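Local coordinates for small ribosomal subunit protein uS8 (Aquifex aeolicus, PDB 3RF2), which binds 16S rRNA extremely tightly and probably helps coordinate assembly of the platform of the 30S ribosomal subunit, at residues A8-A13 against E34-V39; V39-K42 against D48-A51; K99-D102 against S108-T111; I139-V142 against G147-T150; V142-G147 against H152-M157. All coordinates share one frame; numbering follows the deposited sequence.

Interaction 1 of 5, residues A8-A13 against E34-V39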
loop_
_atom_site.group_PDB
_atom_site.type_symbol
_atom_site.label_atom_id
_atom_site.label_comp_id
_atom_site.label_asym_id
_atom_site.label_seq_id
_atom_site.Cartn_x
_atom_site.Cartn_y
_atom_site.Cartn_z
ATOM N N ALA A 8 8.826 0.595 -2.477
ATOM C CA ALA A 8 9.177 1.921 -1.982
ATOM C C ALA A 8 8.475 3.022 -2.779
ATOM O O ALA A 8 8.066 4.036 -2.228
ATOM C CB ALA A 8 10.697 2.120 -2.005
ATOM N N ASP A 9 8.337 2.825 -4.083
ATOM C CA ASP A 9 7.733 3.853 -4.926
ATOM C C ASP A 9 6.214 3.976 -4.685
ATOM O O ASP A 9 5.633 5.052 -4.825
ATOM C CB ASP A 9 8.080 3.605 -6.399
ATOM C CG ASP A 9 9.592 3.676 -6.664
ATOM O OD1 ASP A 9 10.266 4.579 -6.114
ATOM O OD2 ASP A 9 10.110 2.819 -7.415
ATOM N N MET A 10 5.592 2.868 -4.298
ATOM C CA MET A 10 4.203 2.872 -3.854
ATOM C C MET A 10 4.019 3.699 -2.577
ATOM O O MET A 10 3.020 4.414 -2.427
ATOM C CB MET A 10 3.716 1.434 -3.618
ATOM C CG MET A 10 2.240 1.312 -3.258
ATOM S SD MET A 10 1.681 -0.387 -2.961
ATOM C CE MET A 10 2.097 -0.603 -1.224
ATOM N N PHE A 11 4.967 3.589 -1.646
ATOM C CA PHE A 11 4.826 4.294 -0.375
ATOM C C PHE A 11 4.818 5.787 -0.652
ATOM O O PHE A 11 4.002 6.525 -0.091
ATOM C CB PHE A 11 5.940 3.930 0.600
ATOM C CG PHE A 11 5.832 2.539 1.147
ATOM C CD1 PHE A 11 4.642 1.837 1.054
ATOM C CD2 PHE A 11 6.928 1.930 1.753
ATOM C CE1 PHE A 11 4.533 0.546 1.560
ATOM C CE2 PHE A 11 6.832 0.646 2.257
ATOM C CZ PHE A 11 5.632 -0.049 2.156
ATOM N N SER A 12 5.715 6.210 -1.539
ATOM C CA SER A 12 5.816 7.605 -1.976
ATOM C C SER A 12 4.519 8.137 -2.581
ATOM O O SER A 12 3.994 9.156 -2.132
ATOM C CB SER A 12 6.954 7.777 -2.988
ATOM O OG SER A 12 8.169 8.065 -2.314
ATOM N N ALA A 13 4.030 7.463 -3.619
ATOM C CA ALA A 13 2.738 7.798 -4.213
ATOM C C ALA A 13 1.646 7.948 -3.136
ATOM O O ALA A 13 0.900 8.937 -3.100
ATOM C CB ALA A 13 2.336 6.730 -5.230
ATOM N N GLU A 34 -0.015 -6.293 -3.090
ATOM C CA GLU A 34 -1.336 -6.711 -2.696
ATOM C C GLU A 34 -1.388 -7.247 -1.277
ATOM O O GLU A 34 -2.332 -6.945 -0.554
ATOM C CB GLU A 34 -1.883 -7.758 -3.671
ATOM C CG GLU A 34 -2.060 -7.245 -5.088
ATOM C CD GLU A 34 -2.869 -8.211 -5.943
ATOM O OE1 GLU A 34 -2.997 -9.397 -5.550
ATOM O OE2 GLU A 34 -3.393 -7.775 -6.992
ATOM N N ARG A 35 -0.411 -8.062 -0.878
ATOM C CA ARG A 35 -0.412 -8.584 0.485
ATOM C C ARG A 35 -0.156 -7.463 1.456
ATOM O O ARG A 35 -0.638 -7.495 2.583
ATOM C CB ARG A 35 0.610 -9.697 0.690
ATOM C CG ARG A 35 0.107 -11.069 0.288
ATOM C CD ARG A 35 1.009 -12.169 0.820
ATOM N NE ARG A 35 0.702 -13.465 0.218
ATOM C CZ ARG A 35 1.126 -13.838 -0.984
ATOM N NH1 ARG A 35 1.861 -13.006 -1.707
ATOM N NH2 ARG A 35 0.806 -15.033 -1.469
ATOM N N ILE A 36 0.612 -6.474 1.015
ATOM C CA ILE A 36 0.924 -5.320 1.863
ATOM C C ILE A 36 -0.311 -4.439 2.074
ATOM O O ILE A 36 -0.638 -4.082 3.196
ATOM C CB ILE A 36 2.065 -4.479 1.278
ATOM C CG1 ILE A 36 3.389 -5.249 1.376
ATOM C CG2 ILE A 36 2.190 -3.154 2.031
ATOM C CD1 ILE A 36 4.513 -4.572 0.636
ATOM N N LEU A 37 -1.001 -4.138 0.980
ATOM C CA LEU A 37 -2.231 -3.368 1.024
ATOM C C LEU A 37 -3.279 -4.062 1.853
ATOM O O LEU A 37 -4.113 -3.408 2.470
ATOM C CB LEU A 37 -2.759 -3.136 -0.374
ATOM C CG LEU A 37 -1.923 -2.196 -1.220
ATOM C CD1 LEU A 37 -2.450 -2.153 -2.661
ATOM C CD2 LEU A 37 -2.030 -0.864 -0.594
ATOM N N ASP A 38 -3.241 -5.387 1.871
ATOM C CA ASP A 38 -4.206 -6.150 2.655
ATOM C C ASP A 38 -3.927 -6.008 4.140
ATOM O O ASP A 38 -4.863 -5.935 4.952
ATOM C CB ASP A 38 -4.212 -7.619 2.243
ATOM C CG ASP A 38 -5.397 -7.971 1.362
ATOM O OD1 ASP A 38 -5.701 -7.205 0.426
ATOM O OD2 ASP A 38 -6.041 -9.006 1.625
ATOM N N VAL A 39 -2.648 -5.947 4.494
ATOM C CA VAL A 39 -2.295 -5.595 5.869
ATOM C C VAL A 39 -2.780 -4.187 6.215
ATOM O O VAL A 39 -3.355 -3.957 7.278
ATOM C CB VAL A 39 -0.777 -5.625 6.119
ATOM C CG1 VAL A 39 -0.489 -5.313 7.602
ATOM C CG2 VAL A 39 -0.172 -6.974 5.682
#
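Met-10 on helix 6-19 reaches over to Ile-36 and Leu-37 on helix 31-43, and its terminal methyl carries most of the contact. The side chain leaves its helix with CG anti to the backbone N and stays extended as far as the sulfur; a bend at chi3 (86°) then brings CE within touch of both aliphatic partners. From there CE lies 4.1 Å from Ile-36 CG2 and 4.2 Å from Leu-37 CD2, so one methyl is shared by two residues of the facing helix turn. The orientations differ: Met-10 and Ile-36 run past each other in opposite directions, while Met-10 and Leu-37 meet at a slant. Ile-36 CG2 is also the branch that meets Phe-11. It sits at the edge of the ring, near the ring plane, with CE1 as the closest ring atom at 4.4 Å, which makes this an edge contact and not a methyl laid over the face.

The segment axes come no closer than 12.2 Å and cross at -42°. That spacing is wide for a helix pair, and it agrees with the 146 Å² buried and with contacts made by side-chain ends only. All four touching residues are nevertheless buried, because other parts of the chain complete their surroundings: Leu-37 rests on Ile-94 and Ile-96 of strand 93-98 and on Trp-49, and Phe-11 on Ile-113 of strand 113-115. Two helices joined through an apolar layer beside a three-stranded antiparallel sheet are consistent with the alpha/beta N-terminal domain known in the S8 family.

Interaction 2 of 5, residues V39-K42 against D48-A51; sequences VLKK and DWEA
Lys-41 and Asp-48 form a salt bridge, with Lys-41 NZ 2.7 Å from Asp-48 OD1. The ammonium does not lie in the carboxylate plane but meets the oxygen from above, 50° out of it. Asp-48 OD1 is gripped a second time by its own neighbour, Trp-49 N, at 2.8 Å. This amide comes from the opposite face of the plane, on the anti side, and its N-H...O angle of 143° shows a distinctly bent bond. One oxygen therefore takes two donors, which fixes the rotation of the carboxylate. With CG anti to the backbone N (chi1 -175°) and the chain extended beyond it, Lys-41 lies alongside Asp-48, pointing the same way, and its CE comes to 3.2 Å from OD1.

The contact links the late turns of helix 31-43 to strand 46-51, an outer strand of the three-stranded antiparallel sheet, where Asp-48 is backbone-bonded to Tyr-97 of the central strand 93-98. A leucine in place of Asp-48 would probably leave the Lys-41 ammonium without its mate and the Trp-49 amide without its side-chain acceptor.

Further out, the aliphatic part of Lys-41 brushes the indole: CD stands 4.5 Å from Trp-49 CD1, approaching obliquely. The far side of this indole packs on Glu-34 and Leu-37 of the same helix, and Trp-49 NE1 makes a weak hydrogen bond with Asp-38 OD1.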
loop_
_atom_site.group_PDB
_atom_site.type_symbol
_atom_site.label_atom_id
_atom_site.label_comp_id
_atom_site.label_asym_id
_atom_site.label_seq_id
_atom_site.Cartn_x
_atom_site.Cartn_y
_atom_site.Cartn_z
ATOM N N VAL A 39 -2.648 -5.947 4.494
ATOM C CA VAL A 39 -2.295 -5.595 5.869
ATOM C C VAL A 39 -2.780 -4.187 6.215
ATOM O O VAL A 39 -3.355 -3.957 7.278
ATOM C CB VAL A 39 -0.777 -5.625 6.119
ATOM C CG1 VAL A 39 -0.489 -5.313 7.602
ATOM C CG2 VAL A 39 -0.172 -6.974 5.682
ATOM N N LEU A 40 -2.520 -3.243 5.318
ATOM C CA LEU A 40 -2.861 -1.848 5.571
ATOM C C LEU A 40 -4.379 -1.674 5.765
ATOM O O LEU A 40 -4.819 -0.915 6.633
ATOM C CB LEU A 40 -2.351 -0.957 4.432
ATOM C CG LEU A 40 -0.845 -0.701 4.306
ATOM C CD1 LEU A 40 -0.566 0.195 3.121
ATOM C CD2 LEU A 40 -0.317 -0.048 5.569
ATOM N N LYS A 41 -5.162 -2.382 4.962
ATOM C CA LYS A 41 -6.623 -2.355 5.069
ATOM C C LYS A 41 -7.103 -2.990 6.374
ATOM O O LYS A 41 -7.951 -2.449 7.088
ATOM C CB LYS A 41 -7.250 -3.112 3.910
ATOM C CG LYS A 41 -8.781 -3.021 3.881
ATOM C CD LYS A 41 -9.316 -4.045 2.912
ATOM C CE LYS A 41 -10.833 -3.953 2.776
ATOM N NZ LYS A 41 -11.302 -4.789 1.629
ATOM N N LYS A 42 -6.542 -4.153 6.675
ATOM C CA LYS A 42 -6.871 -4.871 7.888
ATOM C C LYS A 42 -6.559 -4.038 9.138
ATOM O O LYS A 42 -7.277 -4.121 10.129
ATOM C CB LYS A 42 -6.103 -6.196 7.917
ATOM C CG LYS A 42 -6.350 -7.027 9.163
ATOM C CD LYS A 42 -5.460 -8.268 9.206
ATOM C CE LYS A 42 -5.555 -8.962 10.559
ATOM N NZ LYS A 42 -5.176 -8.033 11.665
ATOM N N ASP A 48 -9.649 0.879 1.592
ATOM C CA ASP A 48 -9.859 -0.307 0.767
ATOM C C ASP A 48 -8.911 -0.208 -0.411
ATOM O O ASP A 48 -8.218 0.803 -0.577
ATOM C CB ASP A 48 -11.301 -0.368 0.279
ATOM C CG ASP A 48 -11.815 -1.815 0.061
ATOM O OD1 ASP A 48 -11.017 -2.766 -0.145
ATOM O OD2 ASP A 48 -13.051 -1.993 0.088
ATOM N N TRP A 49 -8.858 -1.271 -1.204
ATOM C CA TRP A 49 -8.111 -1.263 -2.446
ATOM C C TRP A 49 -8.770 -2.257 -3.395
ATOM O O TRP A 49 -9.287 -3.289 -2.962
ATOM C CB TRP A 49 -6.654 -1.641 -2.212
ATOM C CG TRP A 49 -6.463 -3.064 -1.801
ATOM C CD1 TRP A 49 -6.501 -3.556 -0.538
ATOM C CD2 TRP A 49 -6.192 -4.184 -2.660
ATOM N NE1 TRP A 49 -6.282 -4.911 -0.548
ATOM C CE2 TRP A 49 -6.084 -5.323 -1.839
ATOM C CE3 TRP A 49 -6.041 -4.336 -4.050
ATOM C CZ2 TRP A 49 -5.829 -6.595 -2.350
ATOM C CZ3 TRP A 49 -5.782 -5.602 -4.561
ATOM C CH2 TRP A 49 -5.683 -6.716 -3.713
ATOM N N GLU A 50 -8.755 -1.946 -4.682
ATOM C CA GLU A 50 -9.383 -2.808 -5.687
ATOM C C GLU A 50 -8.392 -3.237 -6.776
ATOM O O GLU A 50 -7.658 -2.411 -7.293
ATOM C CB GLU A 50 -10.542 -2.065 -6.353
ATOM C CG GLU A 50 -11.878 -2.096 -5.613
ATOM C CD GLU A 50 -12.871 -1.121 -6.223
ATOM O OE1 GLU A 50 -12.575 -0.612 -7.322
ATOM O OE2 GLU A 50 -13.924 -0.839 -5.606
ATOM N N ALA A 51 -8.388 -4.516 -7.140
ATOM C CA ALA A 51 -7.698 -4.941 -8.362
ATOM C C ALA A 51 -8.534 -4.581 -9.588
ATOM O O ALA A 51 -9.649 -5.074 -9.754
ATOM C CB ALA A 51 -7.421 -6.436 -8.342
#

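Interaction 3 of 5, residues K99-D102 against S108-T111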
loop_
_atom_site.group_PDB
_atom_site.type_symbol
_atom_site.label_atom_id
_atom_site.label_comp_id
_atom_site.label_asym_id
_atom_site.label_seq_id
_atom_site.Cartn_x
_atom_site.Cartn_y
_atom_site.Cartn_z
ATOM N N LYS A 99 -7.822 6.575 3.625
ATOM C CA LYS A 99 -8.641 6.776 4.813
ATOM C C LYS A 99 -8.193 8.021 5.540
ATOM O O LYS A 99 -7.042 8.095 5.964
ATOM C CB LYS A 99 -8.497 5.610 5.787
ATOM C CG LYS A 99 -9.370 5.779 7.043
ATOM C CD LYS A 99 -9.167 4.648 8.049
ATOM C CE LYS A 99 -9.885 3.362 7.608
ATOM N NZ LYS A 99 -11.353 3.571 7.425
ATOM N N TYR A 100 -9.110 8.979 5.688
ATOM C CA TYR A 100 -8.944 10.102 6.608
ATOM C C TYR A 100 -9.953 9.990 7.747
ATOM O O TYR A 100 -11.004 9.382 7.581
ATOM C CB TYR A 100 -9.153 11.423 5.886
ATOM C CG TYR A 100 -8.316 11.550 4.646
ATOM C CD1 TYR A 100 -7.087 12.207 4.686
ATOM C CD2 TYR A 100 -8.747 11.005 3.437
ATOM C CE1 TYR A 100 -6.309 12.323 3.565
ATOM C CE2 TYR A 100 -7.964 11.105 2.297
ATOM C CZ TYR A 100 -6.753 11.774 2.373
ATOM O OH TYR A 100 -5.987 11.895 1.261
ATOM N N LEU A 101 -9.634 10.583 8.893
ATOM C CA LEU A 101 -10.526 10.537 10.042
ATOM C C LEU A 101 -11.651 11.565 9.986
ATOM O O LEU A 101 -12.769 11.286 10.422
ATOM C CB LEU A 101 -9.739 10.677 11.347
ATOM C CG LEU A 101 -9.136 9.319 11.723
ATOM C CD1 LEU A 101 -7.703 9.134 11.191
ATOM C CD2 LEU A 101 -9.196 9.093 13.218
ATOM N N ASP A 102 -11.362 12.740 9.439
ATOM C CA ASP A 102 -12.326 13.836 9.458
ATOM C C ASP A 102 -12.889 14.073 8.064
ATOM O O ASP A 102 -12.215 13.786 7.083
ATOM C CB ASP A 102 -11.642 15.108 9.926
ATOM C CG ASP A 102 -10.499 15.504 9.021
ATOM O OD1 ASP A 102 -9.670 14.625 8.707
ATOM O OD2 ASP A 102 -10.436 16.679 8.602
ATOM N N SER A 108 -5.089 12.325 8.193
ATOM C CA SER A 108 -4.855 11.037 7.544
ATOM C C SER A 108 -4.725 9.900 8.559
ATOM O O SER A 108 -4.175 10.083 9.646
ATOM C CB SER A 108 -3.575 11.119 6.705
ATOM O OG SER A 108 -3.141 9.847 6.262
ATOM N N ALA A 109 -5.228 8.723 8.211
ATOM C CA ALA A 109 -5.001 7.555 9.053
ATOM C C ALA A 109 -3.512 7.195 9.066
ATOM O O ALA A 109 -3.009 6.621 10.025
ATOM C CB ALA A 109 -5.829 6.378 8.564
ATOM N N ILE A 110 -2.811 7.527 7.990
ATOM C CA ILE A 110 -1.387 7.259 7.929
ATOM C C ILE A 110 -0.581 8.499 8.258
ATOM O O ILE A 110 -0.636 9.487 7.533
ATOM C CB ILE A 110 -0.945 6.742 6.560
ATOM C CG1 ILE A 110 -1.594 5.393 6.288
ATOM C CG2 ILE A 110 0.590 6.598 6.526
ATOM C CD1 ILE A 110 -1.353 4.895 4.881
ATOM N N THR A 111 0.152 8.454 9.362
ATOM C CA THR A 111 1.039 9.561 9.686
ATOM C C THR A 111 2.303 9.440 8.844
ATOM O O THR A 111 2.779 10.427 8.286
ATOM C CB THR A 111 1.384 9.603 11.165
ATOM O OG1 THR A 111 0.193 9.902 11.911
ATOM C CG2 THR A 111 2.460 10.673 11.432
#
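Ala-109 and Ser-108 approach Lys-99, Tyr-100 and Leu-101 where the connection between strands 93-98 and 113-115 folds back on itself. A single beta bridge, Tyr-100 with Ser-108, closes its neck; the CA atoms are 4.3 Å apart, and neither segment forms a regular strand. The bond across it runs from Ala-109 N to Lys-99 O, 3.0 Å long and nearly straight (165°).

Ala-109 points its methyl toward the partner segment. CB is 3.8 Å from Lys-99 CD, so the aliphatic part of the lysine lies along the methyl before bends at chi3 and chi4 lead NZ off to Gln-47. Leu-101 adds its CD1, 4.2 Å from Ala-109 CB.

Ser-108 is touched mainly through its backbone: Tyr-100 CD1 stands 3.8 Å from Ser-108 CA, at an oblique angle to the ring. The ring's hydroxyl is held by the carbonyl of Asp-22, and Asp-102 takes the backbone amides of Arg-106 and Lys-107, which braces the loop beyond the bridge. Ser-108 turns its hydroxyl to its own segment; with OG anti to the backbone N (chi1 168°), it donates to Ile-110 O at 2.8 Å.

Interaction 4 of 5, residues I139-V142 against G147-T150; sequences IAIV and GVMT
Val-142 and Met-149 are brought together by their first torsions. In Val-142 CG1 is anti to the carbonyl carbon (chi1 -58°), which leaves CG2 between the backbone N and that carbon, and in Met-149 (chi1 53°) CG takes the same kind of place, so Val-142 CG2 and Met-149 CG meet at 4.1 Å. Ile-141 CG2 and Val-148 CG1, each anti to its own backbone N, come together more tightly at 3.6 Å, their side chains meeting at a slant. Ile-139 CG2 touches Thr-150 CG2 more loosely, at 4.3 Å.

The backbone register is that of an antiparallel hairpin. Val-142 with Met-149 is the hydrogen-bonded pair: Val-142 N reaches Met-149 O at 2.9 Å, nearly straight (171°), and Met-149 N returns to Val-142 O at 3.1 Å. Ile-141 with Thr-150 is the non-hydrogen-bonded pair, and here Thr-150 CA makes a CA-H...O contact with Ala-140 O at 3.4 Å. Ile-141 turns its own backbone bonds to Ile-164 and Ala-165 of strand 161-167, which flanks the hairpin within the C-terminal sheet. Thr-150 ends the strand as the N-cap of helix 151-156, its OG1 accepting from Glu-153 N.

The chemistry thus divides cleanly: two main-chain bonds set the register in the buried interior, and mainly aliphatic side chains fill in around them, with threonine's one hydroxyl spent on the helix start.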
loop_
_atom_site.group_PDB
_atom_site.type_symbol
_atom_site.label_atom_id
_atom_site.label_comp_id
_atom_site.label_asym_id
_atom_site.label_seq_id
_atom_site.Cartn_x
_atom_site.Cartn_y
_atom_site.Cartn_z
ATOM N N ILE A 139 2.976 -0.142 13.306
ATOM C CA ILE A 139 3.234 -1.516 12.906
ATOM C C ILE A 139 4.465 -1.632 12.048
ATOM O O ILE A 139 4.836 -0.697 11.339
ATOM C CB ILE A 139 2.084 -2.107 12.079
ATOM C CG1 ILE A 139 1.930 -1.361 10.757
ATOM C CG2 ILE A 139 0.768 -2.103 12.864
ATOM C CD1 ILE A 139 0.812 -1.947 9.864
ATOM N N ALA A 140 5.096 -2.799 12.116
ATOM C CA ALA A 140 6.045 -3.199 11.104
ATOM C C ALA A 140 5.297 -4.170 10.226
ATOM O O ALA A 140 4.525 -4.996 10.718
ATOM C CB ALA A 140 7.259 -3.879 11.721
ATOM N N ILE A 141 5.504 -4.060 8.921
ATOM C CA ILE A 141 4.998 -5.072 8.014
ATOM C C ILE A 141 6.150 -6.009 7.657
ATOM O O ILE A 141 7.199 -5.557 7.195
ATOM C CB ILE A 141 4.401 -4.432 6.744
ATOM C CG1 ILE A 141 3.155 -3.611 7.118
ATOM C CG2 ILE A 141 4.089 -5.511 5.731
ATOM C CD1 ILE A 141 2.666 -2.697 6.026
ATOM N N VAL A 142 5.953 -7.305 7.889
ATOM C CA VAL A 142 7.025 -8.280 7.779
ATOM C C VAL A 142 6.680 -9.443 6.865
ATOM O O VAL A 142 5.615 -10.050 6.989
ATOM C CB VAL A 142 7.400 -8.859 9.157
ATOM C CG1 VAL A 142 7.827 -7.737 10.113
ATOM C CG2 VAL A 142 6.242 -9.615 9.736
ATOM N N GLY A 147 3.500 -15.794 5.070
ATOM C CA GLY A 147 2.806 -14.662 4.486
ATOM C C GLY A 147 3.201 -13.325 5.103
ATOM O O GLY A 147 3.995 -13.262 6.046
ATOM N N VAL A 148 2.632 -12.257 4.547
ATOM C CA VAL A 148 2.963 -10.887 4.898
ATOM C C VAL A 148 1.991 -10.446 5.972
ATOM O O VAL A 148 0.785 -10.569 5.785
ATOM C CB VAL A 148 2.822 -9.979 3.659
ATOM C CG1 VAL A 148 3.054 -8.519 4.009
ATOM C CG2 VAL A 148 3.790 -10.423 2.564
ATOM N N MET A 149 2.501 -9.936 7.094
ATOM C CA MET A 149 1.656 -9.680 8.260
ATOM C C MET A 149 2.287 -8.647 9.186
ATOM O O MET A 149 3.390 -8.170 8.928
ATOM C CB MET A 149 1.436 -10.986 9.027
ATOM C CG MET A 149 2.746 -11.706 9.372
ATOM S SD MET A 149 2.573 -13.155 10.442
ATOM C CE MET A 149 1.950 -14.385 9.284
ATOM N N THR A 150 1.604 -8.320 10.279
ATOM C CA THR A 150 2.131 -7.331 11.202
ATOM C C THR A 150 3.160 -7.945 12.121
ATOM O O THR A 150 3.324 -9.167 12.175
ATOM C CB THR A 150 1.035 -6.652 12.046
ATOM O OG1 THR A 150 0.384 -7.624 12.870
ATOM C CG2 THR A 150 0.009 -6.002 11.153
#

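Interaction 5 of 5, residues V142-G147 against H152-M157; sequences VSTDAG and HEARRM
The end of strand 139-144 and the turn after it pass one flank of helix 151-156, the nearest CA atoms, those of Thr-144 and Ala-154, being 7.5 Å apart. That spacing suits a small residue on the helix. Ala-154 points its methyl toward the strand, and CB meets Val-142 CG2 at 3.8 Å. Thr-144 CG2 meets the same CB more loosely, at 4.5 Å. Beyond the helix, Met-157 bends at chi3 (51°) and brings CE to Ala-146 CB, 3.8 Å away. Met-149 of the intervening strand packs on both Thr-144 and Met-157, which ties the two touching places together through strand 149-150.

The hydroxyl of Thr-144 faces the turn. Its OG1 accepts from Ala-146 N at 2.6 Å, which makes an ST turn, and donates to Gly-147 O at 2.8 Å, in the carbonyl plane on a lone pair. Gly-147 O also receives Thr-144 N at 3.0 Å, so one carbonyl serves two donors of the same residue. Gly-147 has a positive phi (108°), where a CB would jam against the carbonyl O of Ala-146.

On the helix, Arg-155 makes a salt bridge with Asp-151 and a cation-pi contact with Tyr-132, while Glu-153 pairs with Lys-42. Between the two segments the closest contacts are all between methyl groups, over 124 Å², and the Thr-144 hydroxyl and the Gly-147 carbonyl find their partners within the turn, which is consistent with the turn keeping its shape without hydrogen bonds from the helix segment.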
loop_
_atom_site.group_PDB
_atom_site.type_symbol
_atom_site.label_atom_id
_atom_site.label_comp_id
_atom_site.label_asym_id
_atom_site.label_seq_id
_atom_site.Cartn_x
_atom_site.Cartn_y
_atom_site.Cartn_z
ATOM N N VAL A 142 5.953 -7.305 7.889
ATOM C CA VAL A 142 7.025 -8.280 7.779
ATOM C C VAL A 142 6.680 -9.443 6.865
ATOM O O VAL A 142 5.615 -10.050 6.989
ATOM C CB VAL A 142 7.400 -8.859 9.157
ATOM C CG1 VAL A 142 7.827 -7.737 10.113
ATOM C CG2 VAL A 142 6.242 -9.615 9.736
ATOM N N SER A 143 7.602 -9.770 5.962
ATOM C CA SER A 143 7.421 -10.914 5.078
ATOM C C SER A 143 7.947 -12.181 5.738
ATOM O O SER A 143 9.158 -12.349 5.889
ATOM C CB SER A 143 8.141 -10.679 3.753
ATOM O OG SER A 143 8.037 -11.818 2.918
ATOM N N THR A 144 7.032 -13.060 6.139
ATOM C CA THR A 144 7.398 -14.276 6.840
ATOM C C THR A 144 7.243 -15.474 5.918
ATOM O O THR A 144 6.784 -15.340 4.782
ATOM C CB THR A 144 6.490 -14.528 8.053
ATOM O OG1 THR A 144 5.304 -15.206 7.621
ATOM C CG2 THR A 144 6.112 -13.228 8.729
ATOM N N ASP A 145 7.614 -16.653 6.399
ATOM C CA ASP A 145 7.429 -17.840 5.575
ATOM C C ASP A 145 5.969 -18.301 5.664
ATOM O O ASP A 145 5.602 -19.361 5.156
ATOM C CB ASP A 145 8.402 -18.961 5.968
ATOM C CG ASP A 145 8.104 -19.558 7.338
ATOM O OD1 ASP A 145 7.089 -19.186 7.967
ATOM O OD2 ASP A 145 8.887 -20.424 7.782
ATOM N N ALA A 146 5.148 -17.493 6.324
ATOM C CA ALA A 146 3.726 -17.780 6.449
ATOM C C ALA A 146 2.877 -16.654 5.866
ATOM O O ALA A 146 1.677 -16.569 6.128
ATOM C CB ALA A 146 3.367 -18.027 7.903
ATOM N N GLY A 147 3.500 -15.794 5.070
ATOM C CA GLY A 147 2.806 -14.662 4.486
ATOM C C GLY A 147 3.201 -13.325 5.103
ATOM O O GLY A 147 3.995 -13.262 6.046
ATOM N N HIS A 152 2.922 -7.696 15.304
ATOM C CA HIS A 152 2.085 -8.330 16.311
ATOM C C HIS A 152 1.746 -9.768 15.928
ATOM O O HIS A 152 1.839 -10.680 16.751
ATOM C CB HIS A 152 0.811 -7.515 16.564
ATOM C CG HIS A 152 -0.104 -8.130 17.576
ATOM N ND1 HIS A 152 -1.064 -9.067 17.245
ATOM C CD2 HIS A 152 -0.202 -7.958 18.918
ATOM C CE1 HIS A 152 -1.710 -9.441 18.334
ATOM N NE2 HIS A 152 -1.204 -8.781 19.365
ATOM N N GLU A 153 1.363 -9.984 14.679
ATOM C CA GLU A 153 0.993 -11.331 14.255
ATOM C C GLU A 153 2.212 -12.241 14.139
ATOM O O GLU A 153 2.166 -13.402 14.550
ATOM C CB GLU A 153 0.189 -11.292 12.954
ATOM C CG GLU A 153 -1.161 -10.614 13.132
ATOM C CD GLU A 153 -1.850 -10.284 11.821
ATOM O OE1 GLU A 153 -1.153 -10.005 10.813
ATOM O OE2 GLU A 153 -3.102 -10.303 11.808
ATOM N N ALA A 154 3.304 -11.718 13.591
ATOM C CA ALA A 154 4.533 -12.500 13.505
ATOM C C ALA A 154 4.915 -13.001 14.894
ATOM O O ALA A 154 5.239 -14.175 15.062
ATOM C CB ALA A 154 5.664 -11.679 12.897
ATOM N N ARG A 155 4.859 -12.119 15.891
ATOM C CA ARG A 155 5.171 -12.520 17.262
ATOM C C ARG A 155 4.228 -13.619 17.737
ATOM O O ARG A 155 4.668 -14.650 18.252
ATOM C CB ARG A 155 5.130 -11.332 18.234
ATOM C CG ARG A 155 6.444 -10.556 18.336
ATOM C CD ARG A 155 6.342 -9.417 19.337
ATOM N NE ARG A 155 6.984 -8.221 18.817
ATOM C CZ ARG A 155 6.336 -7.202 18.261
ATOM N NH1 ARG A 155 5.008 -7.217 18.168
ATOM N NH2 ARG A 155 7.021 -6.162 17.803
ATOM N N ARG A 156 2.929 -13.396 17.558
ATOM C CA ARG A 156 1.927 -14.354 18.002
ATOM C C ARG A 156 2.197 -15.709 17.369
ATOM O O ARG A 156 2.059 -16.747 18.014
ATOM C CB ARG A 156 0.518 -13.872 17.648
ATOM C CG ARG A 156 -0.594 -14.788 18.154
ATOM C CD ARG A 156 -1.984 -14.322 17.721
ATOM N NE ARG A 156 -2.354 -14.799 16.391
ATOM C CZ ARG A 156 -2.498 -14.018 15.323
ATOM N NH1 ARG A 156 -2.303 -12.707 15.420
ATOM N NH2 ARG A 156 -2.846 -14.551 14.157
ATOM N N MET A 157 2.592 -15.688 16.101
ATOM C CA MET A 157 2.868 -16.911 15.361
ATOM C C MET A 157 4.293 -17.424 15.596
ATOM O O MET A 157 4.729 -18.391 14.965
ATOM C CB MET A 157 2.628 -16.690 13.869
ATOM C CG MET A 157 1.172 -16.420 13.516
ATOM S SD MET A 157 0.858 -16.472 11.733
ATOM C CE MET A 157 1.583 -18.047 11.285
#

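Overall arrangement
From the N terminus, interaction 1 closes the loop from helix 6-19 through strand 24-28 to helix 31-43. Interaction 2 begins at Val-39, where interaction 1 ends, and closes the short return to strand 46-51, so helix 31-43 serves both. Interaction 3 follows separately, at the neck of the connection between the two sheets. Interactions 4 and 5 overlap in a staggered way: interaction 5 opens within the span of interaction 4 and closes beyond it, carrying the hairpin into helix 151-156. The two sheet-bearing parts of the fold are tied by helix 31-43, whose Val-39 CG1 lies 3.7 Å from Thr-150 CG2.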